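Local coordinates for glucose-6-phosphate dehydrogenase (Trypanosoma cruzi, PDB 5AQ1), which catalyses the NADP-dependent oxidation of glucose 6-phosphate, the entry step of the pentose phosphate pathway, at residues 154-157 with 158-162. Numbering follows the deposited sequence.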
loop_
_atom_site.group_PDB
_atom_site.type_symbol
_atom_site.label_atom_id
_atom_site.label_comp_id
_atom_site.label_asym_id
_atom_site.label_seq_id
_atom_site.Cartn_x
_atom_site.Cartn_y
_atom_site.Cartn_z
ATOM N N VAL B 154 38.430 23.675 -27.103
ATOM C CA VAL B 154 39.668 23.912 -26.342
ATOM C C VAL B 154 39.720 23.196 -24.988
ATOM O O VAL B 154 40.727 23.275 -24.290
ATOM C CB VAL B 154 39.915 25.421 -26.102
ATOM C CG1 VAL B 154 39.803 26.199 -27.408
ATOM C CG2 VAL B 154 38.963 25.987 -25.055
ATOM N N PHE B 155 38.650 22.488 -24.631
ATOM C CA PHE B 155 38.490 21.929 -23.285
ATOM C C PHE B 155 39.662 21.077 -22.792
ATOM O O PHE B 155 40.218 21.341 -21.726
ATOM C CB PHE B 155 37.200 21.105 -23.207
ATOM C CG PHE B 155 36.984 20.449 -21.874
ATOM C CD1 PHE B 155 36.632 21.206 -20.770
ATOM C CD2 PHE B 155 37.146 19.074 -21.720
ATOM C CE1 PHE B 155 36.442 20.610 -19.538
ATOM C CE2 PHE B 155 36.952 18.470 -20.490
ATOM C CZ PHE B 155 36.600 19.239 -19.395
ATOM N N VAL B 156 40.019 20.053 -23.559
ATOM C CA VAL B 156 41.021 19.078 -23.121
ATOM C C VAL B 156 42.401 19.723 -22.987
ATOM O O VAL B 156 43.124 19.448 -22.029
ATOM C CB VAL B 156 41.093 17.860 -24.072
ATOM C CG1 VAL B 156 42.191 16.899 -23.638
ATOM C CG2 VAL B 156 39.751 17.130 -24.117
ATOM N N GLY B 157 42.753 20.583 -23.943
ATOM C CA GLY B 157 44.017 21.325 -23.909
ATOM C C GLY B 157 44.169 22.186 -22.669
ATOM O O GLY B 157 45.253 22.261 -22.088
ATOM N N VAL B 158 43.078 22.824 -22.254
ATOM C CA VAL B 158 43.075 23.658 -21.052
ATOM C C VAL B 158 43.208 22.809 -19.797
ATOM O O VAL B 158 43.927 23.179 -18.872
ATOM C CB VAL B 158 41.798 24.515 -20.960
ATOM C CG1 VAL B 158 41.709 25.225 -19.614
ATOM C CG2 VAL B 158 41.784 25.539 -22.078
ATOM N N CYS B 159 42.509 21.679 -19.767
ATOM C CA CYS B 159 42.620 20.738 -18.657
ATOM C C CYS B 159 44.048 20.196 -18.518
ATOM O O CYS B 159 44.549 20.044 -17.406
ATOM C CB CYS B 159 41.624 19.587 -18.830
ATOM S SG CYS B 159 39.888 20.071 -18.644
ATOM N N ARG B 160 44.704 19.920 -19.644
ATOM C CA ARG B 160 46.084 19.431 -19.626
ATOM C C ARG B 160 47.062 20.485 -19.113
ATOM O O ARG B 160 47.950 20.175 -18.326
ATOM C CB ARG B 160 46.514 18.946 -21.014
ATOM C CG ARG B 160 45.975 17.569 -21.352
ATOM C CD ARG B 160 46.371 17.110 -22.744
ATOM N NE ARG B 160 45.680 15.864 -23.084
ATOM C CZ ARG B 160 45.540 15.371 -24.314
ATOM N NH1 ARG B 160 46.046 16.004 -25.369
ATOM N NH2 ARG B 160 44.882 14.228 -24.490
ATOM N N GLY B 161 46.895 21.724 -19.568
ATOM C CA GLY B 161 47.738 22.838 -19.132
ATOM C C GLY B 161 47.604 23.129 -17.649
ATOM O O GLY B 161 48.603 23.331 -16.959
ATOM N N LEU B 162 46.364 23.150 -17.160
ATOM C CA LEU B 162 46.089 23.378 -15.741
ATOM C C LEU B 162 46.663 22.261 -14.875
ATOM O O LEU B 162 47.307 22.529 -13.862
ATOM C CB LEU B 162 44.578 23.490 -15.487
ATOM C CG LEU B 162 43.889 24.771 -15.961
ATOM C CD1 LEU B 162 42.385 24.629 -15.836
ATOM C CD2 LEU B 162 44.389 25.983 -15.187
#
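C159 sets its thiol over one face of the F155 ring, a sulfur-aromatic contact made one helical turn apart. SG stands 3.7 Å from the ring centroid, 20° off the normal, and is displaced toward the rim so that CZ, at 3.5 Å, is the ring carbon nearest to it. Both first torsions serve the meeting: F155 sends CG anti to its backbone N (chi1 178°), while C159 turns SG back beside its own N (chi1 -69°), toward the turn that carries the ring. On another flank the same i to i+4 spacing pairs V156 with R160. Their side chains run alongside each other in the same direction, and CG1 of V156 lies over one face of the guanidinium, 3.7 Å from R160 NE, an apolar methyl against the flat side of a charged group. V154 and V158, at the same spacing, make a looser pair, CG2 to CG2 at 4.1 Å. The F155-C159 and V156-R160 pairs illustrate how the start of a helix repeats its side-chain neighbours every fourth residue, here on helix 155-165, the crossover between parallel strands 143-148 and 175-179 in the Rossmann-like coenzyme domain. The side chain of V154 touches the bound NADPH. Behind the side chains, four successive i to i+4 backbone hydrogen bonds, given by the N atoms of V158, C159, R160 and G161 to the O atoms of V154, F155, V156 and G157, fix the spacing; C159 N to F155 O measures 3.0 Å. Farther out, L148 of strand 143-148 and L197 of helix 187-197 both pack on F155 and C159, and V179 of strand 175-179 also packs on F155. R160 instead points to the more exposed side, where its side chain also touches L200.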